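Local coordinates for major pilin protein fimA (Silicibacter pomeroyi, PDB 2IMH) that is of unknown function, although it is named as a pilin and belongs to the DUF1028 family, at residues A[8-11]-A[16-19]; A[12-17]-A[173-178]; A[69-74]-A[94-99]; A[73-78]-A[84-89]. One frame throughout, in Å; residues are numbered along the deposited sequence. Where two conformers were deposited one is given.

Contact 1 (A[8-11]-A[16-19]); sequences LAHD and AIGG
The imidazole of His10 turns its ND1 edge to the carbonyl of Ala16, whose oxygen lies near the ring plane, while CG2 of Ile17 approaches the ring obliquely. The bond from His10 ND1 to Ala16 O is weak, 3.4 Å long and bent. With CG anti to the backbone N (chi1 163°), the ring leans along its own strand toward the turn, and its ND1 corner comes to the Ala16 oxygen. Ala16 O also accepts from Asp11 N at 2.9 Å, so two donors share it. Further along this antiparallel hairpin, Ala9 and Gly18 form a hydrogen-bonded pair: Ala9 N to Gly18 O and Gly18 N to Ala9 O are both 2.9 Å. In the non-hydrogen-bonded pair Leu8-Gly19, Leu8 CD2 lies 4.2 Å from Gly19 CA, and a CB on Gly19 would run into that methyl. Strands 4-11 and 16-23 are the two middle strands of the six-stranded sheet, between 115-120 and 165-172. Leu8, His10 and Ile17 share the face that packs on strands 40-45 and 85-90 of the second sheet; Ala9 and Asp11 face the other way, against Phe142 of helix 142-155.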
loop_
_atom_site.group_PDB
_atom_site.type_symbol
_atom_site.label_atom_id
_atom_site.label_comp_id
_atom_site.label_asym_id
_atom_site.label_seq_id
_atom_site.Cartn_x
_atom_site.Cartn_y
_atom_site.Cartn_z
ATOM N N LEU A 8 -2.822 4.417 -0.791
ATOM C CA LEU A 8 -3.274 3.455 -1.817
ATOM C C LEU A 8 -3.438 4.215 -3.117
ATOM O O LEU A 8 -3.921 5.347 -3.119
ATOM C CB LEU A 8 -4.604 2.810 -1.438
ATOM C CG LEU A 8 -4.699 2.193 -0.035
ATOM C CD1 LEU A 8 -6.128 1.716 0.274
ATOM C CD2 LEU A 8 -3.675 1.075 0.115
ATOM N N ALA A 9 -3.077 3.588 -4.234
ATOM C CA ALA A 9 -3.229 4.272 -5.515
ATOM C C ALA A 9 -3.413 3.302 -6.661
ATOM O O ALA A 9 -2.999 2.151 -6.577
ATOM C CB ALA A 9 -2.012 5.166 -5.795
ATOM N N HIS A 10 -4.035 3.812 -7.724
ATOM C CA HIS A 10 -4.210 3.132 -9.003
ATOM C C HIS A 10 -3.305 3.837 -10.022
ATOM O O HIS A 10 -3.153 5.068 -9.983
ATOM C CB HIS A 10 -5.713 3.215 -9.377
ATOM C CG HIS A 10 -6.039 2.932 -10.815
ATOM N ND1 HIS A 10 -5.641 1.784 -11.468
ATOM C CD2 HIS A 10 -6.833 3.602 -11.688
ATOM C CE1 HIS A 10 -6.116 1.793 -12.705
ATOM N NE2 HIS A 10 -6.845 2.881 -12.858
ATOM N N ASP A 11 -2.676 3.057 -10.897
ATOM C CA ASP A 11 -1.845 3.600 -11.967
ATOM C C ASP A 11 -2.623 3.437 -13.281
ATOM O O ASP A 11 -2.589 2.369 -13.884
ATOM C CB ASP A 11 -0.528 2.830 -12.040
ATOM C CG ASP A 11 0.417 3.375 -13.101
ATOM O OD1 ASP A 11 0.501 4.601 -13.255
ATOM O OD2 ASP A 11 1.084 2.561 -13.771
ATOM N N ALA A 16 -2.095 -1.121 -13.025
ATOM C CA ALA A 16 -1.507 -1.576 -11.754
ATOM C C ALA A 16 -2.228 -0.920 -10.592
ATOM O O ALA A 16 -2.742 0.199 -10.710
ATOM C CB ALA A 16 -0.031 -1.253 -11.682
ATOM N N ILE A 17 -2.247 -1.627 -9.472
ATOM C CA ILE A 17 -2.751 -1.080 -8.210
ATOM C C ILE A 17 -1.642 -1.236 -7.177
ATOM O O ILE A 17 -0.795 -2.132 -7.289
ATOM C CB ILE A 17 -4.064 -1.762 -7.758
ATOM C CG1 ILE A 17 -3.909 -3.294 -7.625
ATOM C CG2 ILE A 17 -5.213 -1.347 -8.699
ATOM C CD1 ILE A 17 -5.133 -3.997 -6.995
ATOM N N GLY A 18 -1.613 -0.353 -6.193
ATOM C CA GLY A 18 -0.586 -0.493 -5.174
ATOM C C GLY A 18 -0.813 0.308 -3.927
ATOM O O GLY A 18 -1.807 1.017 -3.793
ATOM N N GLY A 19 0.116 0.160 -2.997
ATOM C CA GLY A 19 0.058 0.931 -1.759
ATOM C C GLY A 19 1.425 0.943 -1.109
ATOM O O GLY A 19 2.306 0.142 -1.469
#

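Contact 2 (A[12-17]-A[173-178]); sequences PETGAI and PDRPPV
An ST turn at Thr14, in the loop joining strands 4-11 and 16-23, meets the side chain of Arg175 near strand 175-182, one of the two outermost strands of the six-stranded sheet. Thr14 OG1 accepts from Ala16 N at 3.0 Å (158° at the hydrogen) and is also bonded to the carboxylate of Asp11, so the hydroxyl ties the two sides of the loop together. It sits between the backbone N and the carbonyl carbon (chi1 67°), which keeps it close enough to its own chain to reach Ala16 N. Gly15 follows with a positive phi of 86°; a CB there would be jammed against the carbonyl oxygen of Thr14, which calls for glycine.

Arg175 is extended from CG to NE and crosses Thr14 at about a right angle. Its NH1 is 3.6 Å from Thr14 CB and equally far from Thr14 OG1, with no hydrogen bond formed, while Thr14 CG2 lies in the guanidinium plane at its edge. The other terminal nitrogen, Arg175 NH2, stands 4.1 Å from Ala16 CB. A valine in place of Thr14 would probably leave both Ala16 N and the Asp11 carboxylate without this partner and free the loop to shift.

Strand 165-172 runs between the two joined strands, and its His172 touches Ala16. Arg175 NH2 has a long, weak ion pair with Glu143. Without a bond across the segments, the guanidinium lies against the loop by van der Waals contact, and its charge is probably only loosely compensated here.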
loop_
_atom_site.group_PDB
_atom_site.type_symbol
_atom_site.label_atom_id
_atom_site.label_comp_id
_atom_site.label_asym_id
_atom_site.label_seq_id
_atom_site.Cartn_x
_atom_site.Cartn_y
_atom_site.Cartn_z
ATOM N N PRO A 12 -3.361 4.481 -13.700
ATOM C CA PRO A 12 -4.275 4.317 -14.826
ATOM C C PRO A 12 -3.615 3.783 -16.090
ATOM O O PRO A 12 -4.191 2.914 -16.750
ATOM C CB PRO A 12 -4.809 5.733 -15.044
ATOM C CG PRO A 12 -4.747 6.349 -13.700
ATOM C CD PRO A 12 -3.444 5.842 -13.135
ATOM N N GLU A 13 -2.423 4.275 -16.411
ATOM C CA GLU A 13 -1.751 3.878 -17.652
ATOM C C GLU A 13 -1.617 2.353 -17.787
ATOM O O GLU A 13 -1.853 1.796 -18.875
ATOM C CB GLU A 13 -0.391 4.572 -17.790
ATOM C CG GLU A 13 0.479 3.980 -18.918
ATOM C CD GLU A 13 1.626 4.881 -19.367
ATOM O OE1 GLU A 13 2.068 5.763 -18.590
ATOM O OE2 GLU A 13 2.091 4.692 -20.518
ATOM N N THR A 14 -1.275 1.679 -16.682
ATOM C CA THR A 14 -1.017 0.224 -16.715
ATOM C C THR A 14 -2.137 -0.627 -16.125
ATOM O O THR A 14 -2.260 -1.823 -16.432
ATOM C CB THR A 14 0.286 -0.142 -15.997
ATOM O OG1 THR A 14 0.154 0.110 -14.584
ATOM C CG2 THR A 14 1.453 0.681 -16.553
ATOM N N GLY A 15 -2.942 -0.027 -15.261
ATOM C CA GLY A 15 -3.964 -0.768 -14.550
ATOM C C GLY A 15 -3.381 -1.381 -13.288
ATOM O O GLY A 15 -4.092 -2.070 -12.549
ATOM N N ALA A 16 -2.095 -1.121 -13.025
ATOM C CA ALA A 16 -1.507 -1.576 -11.754
ATOM C C ALA A 16 -2.228 -0.920 -10.592
ATOM O O ALA A 16 -2.742 0.199 -10.710
ATOM C CB ALA A 16 -0.031 -1.253 -11.682
ATOM N N ILE A 17 -2.247 -1.627 -9.472
ATOM C CA ILE A 17 -2.751 -1.080 -8.210
ATOM C C ILE A 17 -1.642 -1.236 -7.177
ATOM O O ILE A 17 -0.795 -2.132 -7.289
ATOM C CB ILE A 17 -4.064 -1.762 -7.758
ATOM C CG1 ILE A 17 -3.909 -3.294 -7.625
ATOM C CG2 ILE A 17 -5.213 -1.347 -8.699
ATOM C CD1 ILE A 17 -5.133 -3.997 -6.995
ATOM N N PRO A 173 -1.577 -7.578 -13.645
ATOM C CA PRO A 173 -1.819 -8.936 -14.159
ATOM C C PRO A 173 -0.664 -9.566 -14.949
ATOM O O PRO A 173 -0.643 -10.788 -15.097
ATOM C CB PRO A 173 -3.022 -8.753 -15.091
ATOM C CG PRO A 173 -3.007 -7.320 -15.466
ATOM C CD PRO A 173 -2.502 -6.599 -14.240
ATOM N N ASP A 174 0.257 -8.750 -15.470
ATOM C CA ASP A 174 1.376 -9.262 -16.271
ATOM C C ASP A 174 2.649 -9.427 -15.446
ATOM O O ASP A 174 3.716 -9.723 -15.996
ATOM C CB ASP A 174 1.669 -8.320 -17.450
ATOM C CG ASP A 174 0.499 -8.194 -18.409
ATOM O OD1 ASP A 174 -0.348 -9.116 -18.463
ATOM O OD2 ASP A 174 0.438 -7.154 -19.105
ATOM N N ARG A 175 2.533 -9.225 -14.133
ATOM C CA ARG A 175 3.700 -9.220 -13.260
ATOM C C ARG A 175 3.418 -10.057 -12.034
ATOM O O ARG A 175 2.272 -10.115 -11.582
ATOM C CB ARG A 175 4.015 -7.799 -12.780
ATOM C CG ARG A 175 4.154 -6.752 -13.890
ATOM C CD ARG A 175 4.197 -5.367 -13.269
ATOM N NE ARG A 175 3.669 -4.314 -14.147
ATOM C CZ ARG A 175 3.435 -3.062 -13.748
ATOM N NH1 ARG A 175 2.949 -2.170 -14.610
ATOM N NH2 ARG A 175 3.686 -2.699 -12.491
ATOM N N PRO A 176 4.468 -10.660 -11.450
ATOM C CA PRO A 176 4.257 -11.262 -10.140
ATOM C C PRO A 176 4.079 -10.141 -9.107
ATOM O O PRO A 176 4.468 -9.010 -9.364
ATOM C CB PRO A 176 5.555 -12.041 -9.893
ATOM C CG PRO A 176 6.583 -11.362 -10.728
ATOM C CD PRO A 176 5.863 -10.790 -11.922
ATOM N N PRO A 177 3.460 -10.444 -7.962
ATOM C CA PRO A 177 3.298 -9.359 -6.986
ATOM C C PRO A 177 4.642 -8.771 -6.587
ATOM O O PRO A 177 5.624 -9.499 -6.452
ATOM C CB PRO A 177 2.663 -10.070 -5.784
ATOM C CG PRO A 177 1.923 -11.219 -6.386
ATOM C CD PRO A 177 2.888 -11.710 -7.470
ATOM N N VAL A 178 4.698 -7.455 -6.439
ATOM C CA VAL A 178 5.903 -6.821 -5.925
ATOM C C VAL A 178 5.547 -6.486 -4.493
ATOM O O VAL A 178 4.759 -5.569 -4.235
ATOM C CB VAL A 178 6.301 -5.569 -6.731
ATOM C CG1 VAL A 178 7.400 -4.820 -6.031
ATOM C CG2 VAL A 178 6.747 -5.969 -8.156
#

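Contact 3 (A[69-74]-A[94-99]); sequences DAVNHV and NAAAFT
Within 69-74, Val71 carries the packing of helix 67-76 on Ala96, Ala97 and Phe98 of strand 95-99, a case of helix-on-sheet packing at an outermost strand of the four-stranded antiparallel sheet. The axes of 69-74 and 95-99 run 27° apart and approach to 7.8 Å.

Asp69, at the start of the segment, points away from the strand, and its carbonyl oxygen receives His73 N in the regular helical pattern. Ala70 is buried on a different side of the helix, against Val57 and His60 of helix 51-62. Val71 then points at the sheet with its two methyls divided between strand residues. CG2 of Val71 lies 3.8 Å from Ala96 O and 4.4 Å from Ala96 CB; CG1, anti to the backbone N (chi1 172°), reaches on past the carbonyl carbon of Ala97 to Phe98. Val71 also touches Ala88 of the adjoining strand 85-90, so it straddles two strands. At the end of the segment, Val74 turns to Trp53 and His60 of helix 51-62.

Across from the helix, the small side chain of Ala96, which Pro67 and Glu68 also touch, is consistent with this close approach. Phe98 offers Val71 the base of its side chain, while its ring continues away towards Thr75 and Arg81. The tightest point is Val71 CG1 against Phe98 CB, at 3.5 Å, with Phe98 N only slightly farther from the same methyl.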
loop_
_atom_site.group_PDB
_atom_site.type_symbol
_atom_site.label_atom_id
_atom_site.label_comp_id
_atom_site.label_asym_id
_atom_site.label_seq_id
_atom_site.Cartn_x
_atom_site.Cartn_y
_atom_site.Cartn_z
ATOM N N ASP A 69 -19.420 2.205 0.792
ATOM C CA ASP A 69 -20.282 1.163 1.354
ATOM C C ASP A 69 -19.523 -0.052 1.880
ATOM O O ASP A 69 -19.859 -0.589 2.937
ATOM C CB ASP A 69 -21.318 0.737 0.323
ATOM C CG ASP A 69 -22.268 1.863 -0.025
ATOM O OD1 ASP A 69 -22.567 2.703 0.868
ATOM O OD2 ASP A 69 -22.703 1.917 -1.183
ATOM N N ALA A 70 -18.507 -0.488 1.146
ATOM C CA ALA A 70 -17.636 -1.572 1.599
ATOM C C ALA A 70 -17.008 -1.236 2.968
ATOM O O ALA A 70 -17.045 -2.042 3.900
ATOM C CB ALA A 70 -16.553 -1.819 0.558
ATOM N N VAL A 71 -16.440 -0.042 3.087
ATOM C CA VAL A 71 -15.822 0.378 4.339
ATOM C C VAL A 71 -16.890 0.471 5.438
ATOM O O VAL A 71 -16.684 -0.011 6.553
ATOM C CB VAL A 71 -15.049 1.707 4.173
ATOM C CG1 VAL A 71 -14.586 2.228 5.514
ATOM C CG2 VAL A 71 -13.842 1.494 3.234
ATOM N N ASN A 72 -18.033 1.072 5.113
ATOM C CA ASN A 72 -19.091 1.211 6.115
ATOM C C ASN A 72 -19.642 -0.142 6.583
ATOM O O ASN A 72 -19.869 -0.317 7.783
ATOM C CB ASN A 72 -20.191 2.175 5.633
ATOM C CG ASN A 72 -19.718 3.630 5.562
ATOM O OD1 ASN A 72 -18.635 3.980 6.042
ATOM N ND2 ASN A 72 -20.533 4.491 4.948
ATOM N N HIS A 73 -19.829 -1.096 5.665
ATOM C CA HIS A 73 -20.307 -2.455 5.989
ATOM C C HIS A 73 -19.378 -3.162 6.965
ATOM O O HIS A 73 -19.811 -3.835 7.907
ATOM C CB HIS A 73 -20.371 -3.341 4.734
ATOM C CG HIS A 73 -21.366 -2.902 3.703
ATOM N ND1 HIS A 73 -21.220 -3.201 2.364
ATOM C CD2 HIS A 73 -22.516 -2.195 3.809
ATOM C CE1 HIS A 73 -22.239 -2.699 1.691
ATOM N NE2 HIS A 73 -23.040 -2.085 2.543
ATOM N N VAL A 74 -18.087 -3.051 6.693
ATOM C CA VAL A 74 -17.094 -3.720 7.504
ATOM C C VAL A 74 -16.996 -3.087 8.891
ATOM O O VAL A 74 -16.990 -3.796 9.893
ATOM C CB VAL A 74 -15.730 -3.711 6.789
ATOM C CG1 VAL A 74 -14.620 -4.115 7.729
ATOM C CG2 VAL A 74 -15.802 -4.621 5.597
ATOM N N ASN A 94 -11.506 4.700 -7.195
ATOM C CA ASN A 94 -12.485 5.208 -6.230
ATOM C C ASN A 94 -12.107 4.732 -4.845
ATOM O O ASN A 94 -11.695 3.590 -4.694
ATOM C CB ASN A 94 -13.867 4.674 -6.600
ATOM C CG ASN A 94 -14.255 5.080 -7.987
ATOM O OD1 ASN A 94 -14.490 6.268 -8.248
ATOM N ND2 ASN A 94 -14.261 4.122 -8.903
ATOM N N ALA A 95 -12.237 5.600 -3.843
ATOM C CA ALA A 95 -11.712 5.266 -2.505
ATOM C C ALA A 95 -12.504 5.877 -1.378
ATOM O O ALA A 95 -13.179 6.892 -1.564
ATOM C CB ALA A 95 -10.270 5.691 -2.398
ATOM N N ALA A 96 -12.405 5.262 -0.204
ATOM C CA ALA A 96 -13.052 5.780 0.988
ATOM C C ALA A 96 -12.272 5.333 2.212
ATOM O O ALA A 96 -11.589 4.310 2.177
ATOM C CB ALA A 96 -14.451 5.249 1.085
ATOM N N ALA A 97 -12.418 6.076 3.300
ATOM C CA ALA A 97 -11.793 5.715 4.559
ATOM C C ALA A 97 -12.758 5.866 5.728
ATOM O O ALA A 97 -13.720 6.648 5.676
ATOM C CB ALA A 97 -10.547 6.554 4.798
ATOM N N PHE A 98 -12.476 5.107 6.780
ATOM C CA PHE A 98 -13.117 5.293 8.074
ATOM C C PHE A 98 -12.003 5.547 9.098
ATOM O O PHE A 98 -10.984 4.832 9.117
ATOM C CB PHE A 98 -13.893 4.040 8.464
ATOM C CG PHE A 98 -14.294 4.010 9.917
ATOM C CD1 PHE A 98 -15.481 4.615 10.333
ATOM C CD2 PHE A 98 -13.472 3.396 10.869
ATOM C CE1 PHE A 98 -15.846 4.604 11.685
ATOM C CE2 PHE A 98 -13.823 3.382 12.228
ATOM C CZ PHE A 98 -15.016 4.001 12.629
ATOM N N THR A 99 -12.196 6.542 9.958
ATOM C CA THR A 99 -11.215 6.810 11.006
ATOM C C THR A 99 -11.906 6.799 12.375
ATOM O O THR A 99 -12.699 7.692 12.680
ATOM C CB THR A 99 -10.454 8.142 10.761
ATOM O OG1 THR A 99 -9.736 8.078 9.517
ATOM C CG2 THR A 99 -9.458 8.425 11.897
#

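Contact 4 (A[73-78]-A[84-89]); sequences HVTSQD and RQLAAM
Asp78 and Arg84 close the connection between helix 67-76 and strand 85-90 with a side-on, two-nitrogen salt bridge. Arg84 NE donates to Asp78 OD2 at 2.9 Å and Arg84 NH2 to Asp78 OD1 at 3.1 Å. OD1 uses its syn lone pair, whereas OD2 is met from above the carboxylate plane, and the two flat groups are tilted by 36°. The remaining guanidinium nitrogen, NH1, is bonded to Ala48 O, and Asp78 OD1 also takes Gly80 N, so both charged groups have partners beyond each other. A leucine in place of Arg84 would probably strip Asp78 of its countercharge and leave Ala48 O without this donor. On the backbone, Asp78 N is bonded to Thr75 O at 3.1 Å. The hydroxyl of Thr75 is bonded to Val71 O one turn back in the helix, leaving its methyl for the apolar side: Leu86 CD2 touches Thr75 CG2 at 4.1 Å and Val74 CG1 at 4.0 Å. Trp53 of helix 51-62 packs on Val74, Thr75 and Arg84. Strand 85-90 itself lies between strands 40-45 and 95-99, with Leu86 against helix 67-76 and Ala87 facing strand 115-120 of the other sheet.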
loop_
_atom_site.group_PDB
_atom_site.type_symbol
_atom_site.label_atom_id
_atom_site.label_comp_id
_atom_site.label_asym_id
_atom_site.label_seq_id
_atom_site.Cartn_x
_atom_site.Cartn_y
_atom_site.Cartn_z
ATOM N N HIS A 73 -19.829 -1.096 5.665
ATOM C CA HIS A 73 -20.307 -2.455 5.989
ATOM C C HIS A 73 -19.378 -3.162 6.965
ATOM O O HIS A 73 -19.811 -3.835 7.907
ATOM C CB HIS A 73 -20.371 -3.341 4.734
ATOM C CG HIS A 73 -21.366 -2.902 3.703
ATOM N ND1 HIS A 73 -21.220 -3.201 2.364
ATOM C CD2 HIS A 73 -22.516 -2.195 3.809
ATOM C CE1 HIS A 73 -22.239 -2.699 1.691
ATOM N NE2 HIS A 73 -23.040 -2.085 2.543
ATOM N N VAL A 74 -18.087 -3.051 6.693
ATOM C CA VAL A 74 -17.094 -3.720 7.504
ATOM C C VAL A 74 -16.996 -3.087 8.891
ATOM O O VAL A 74 -16.990 -3.796 9.893
ATOM C CB VAL A 74 -15.730 -3.711 6.789
ATOM C CG1 VAL A 74 -14.620 -4.115 7.729
ATOM C CG2 VAL A 74 -15.802 -4.621 5.597
ATOM N N THR A 75 -16.935 -1.762 8.939
ATOM C CA THR A 75 -16.674 -1.070 10.199
ATOM C C THR A 75 -17.906 -1.052 11.109
ATOM O O THR A 75 -17.767 -1.157 12.339
ATOM C CB THR A 75 -16.166 0.354 9.967
ATOM O OG1 THR A 75 -17.131 1.094 9.214
ATOM C CG2 THR A 75 -14.826 0.334 9.225
ATOM N N SER A 76 -19.094 -0.931 10.504
ATOM C CA SER A 76 -20.359 -0.847 11.251
ATOM C C SER A 76 -20.631 -2.095 12.081
ATOM O O SER A 76 -21.243 -2.016 13.160
ATOM C CB SER A 76 -21.543 -0.578 10.309
ATOM O OG SER A 76 -21.877 -1.727 9.545
ATOM N N GLN A 77 -20.189 -3.242 11.571
ATOM C CA GLN A 77 -20.373 -4.569 12.179
ATOM C C GLN A 77 -19.483 -4.793 13.395
ATOM O O GLN A 77 -19.588 -5.819 14.067
ATOM C CB GLN A 77 -19.995 -5.661 11.169
ATOM C CG GLN A 77 -20.972 -5.931 10.032
ATOM C CD GLN A 77 -20.491 -7.063 9.135
ATOM O OE1 GLN A 77 -21.066 -8.155 9.131
ATOM N NE2 GLN A 77 -19.415 -6.817 8.389
ATOM N N ASP A 78 -18.563 -3.869 13.644
ATOM C CA ASP A 78 -17.516 -4.101 14.644
ATOM C C ASP A 78 -17.689 -3.137 15.802
ATOM O O ASP A 78 -17.511 -1.935 15.628
ATOM C CB ASP A 78 -16.151 -3.906 13.962
ATOM C CG ASP A 78 -14.963 -4.211 14.860
ATOM O OD1 ASP A 78 -15.084 -4.252 16.118
ATOM O OD2 ASP A 78 -13.868 -4.387 14.260
ATOM N N ARG A 84 -9.840 1.759 15.444
ATOM C CA ARG A 84 -9.131 1.377 14.212
ATOM C C ARG A 84 -9.500 2.260 13.032
ATOM O O ARG A 84 -10.346 3.156 13.154
ATOM C CB ARG A 84 -9.268 -0.127 13.899
ATOM C CG ARG A 84 -10.352 -0.876 14.700
ATOM C CD ARG A 84 -10.441 -2.347 14.309
ATOM N NE ARG A 84 -11.411 -3.066 15.145
ATOM C CZ ARG A 84 -11.171 -3.460 16.396
ATOM N NH1 ARG A 84 -9.985 -3.230 16.966
ATOM N NH2 ARG A 84 -12.114 -4.091 17.074
ATOM N N GLN A 85 -8.840 2.017 11.901
ATOM C CA GLN A 85 -8.881 2.925 10.774
ATOM C C GLN A 85 -8.745 2.066 9.511
ATOM O O GLN A 85 -7.962 1.121 9.499
ATOM C CB GLN A 85 -7.716 3.912 10.867
ATOM C CG GLN A 85 -7.647 4.910 9.724
ATOM C CD GLN A 85 -6.574 5.965 9.928
ATOM O OE1 GLN A 85 -5.435 5.658 10.279
ATOM N NE2 GLN A 85 -6.937 7.225 9.685
ATOM N N LEU A 86 -9.525 2.383 8.486
ATOM C CA LEU A 86 -9.588 1.554 7.285
ATOM C C LEU A 86 -9.717 2.407 6.036
ATOM O O LEU A 86 -10.477 3.378 6.004
ATOM C CB LEU A 86 -10.800 0.603 7.368
ATOM C CG LEU A 86 -10.972 -0.384 6.196
ATOM C CD1 LEU A 86 -9.781 -1.348 6.137
ATOM C CD2 LEU A 86 -12.293 -1.156 6.304
ATOM N N ALA A 87 -8.967 2.044 5.003
ATOM C CA ALA A 87 -9.071 2.738 3.731
ATOM C C ALA A 87 -9.129 1.671 2.656
ATOM O O ALA A 87 -8.512 0.602 2.782
ATOM C CB ALA A 87 -7.872 3.628 3.507
ATOM N N ALA A 88 -9.894 1.932 1.613
ATOM C CA ALA A 88 -10.048 0.939 0.551
ATOM C C ALA A 88 -10.219 1.650 -0.760
ATOM O O ALA A 88 -10.847 2.710 -0.815
ATOM C CB ALA A 88 -11.265 0.052 0.803
HETATM N N MSE A 89 -9.707 1.046 -1.828
HETATM C CA MSE A 89 -9.782 1.665 -3.138
HETATM C C MSE A 89 -10.141 0.592 -4.152
HETATM O O MSE A 89 -9.622 -0.513 -4.069
HETATM C CB MSE A 89 -8.417 2.288 -3.507
HETATM C CG MSE A 89 -8.403 2.961 -4.862
HETATM SE SE MSE A 89 -6.587 3.055 -5.597
HETATM C CE MSE A 89 -6.340 1.163 -6.016
#

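In the fold
The four contacts fall into two pairs, one on each sheet. Contacts 1 and 2 share Ala16 and Ile17 in the six-stranded sheet, their centres 8 Å apart, and touch where His10 CE1 meets Gly15 CA. Contacts 3 and 4, with centres 5 Å apart, both start from helix 67-76 and reach adjacent strands of the four-stranded sheet, where Phe98 N lies 2.8 Å from Leu86 O, a probable hydrogen bond. The selenomethionine Met89 bridges the sheets: its SE is 3.4 Å from Ala9 C, and its CE is 3.8 Å from Ile17 CG2. Contacts 2 and 3 do not touch; their centres are about 23 Å apart.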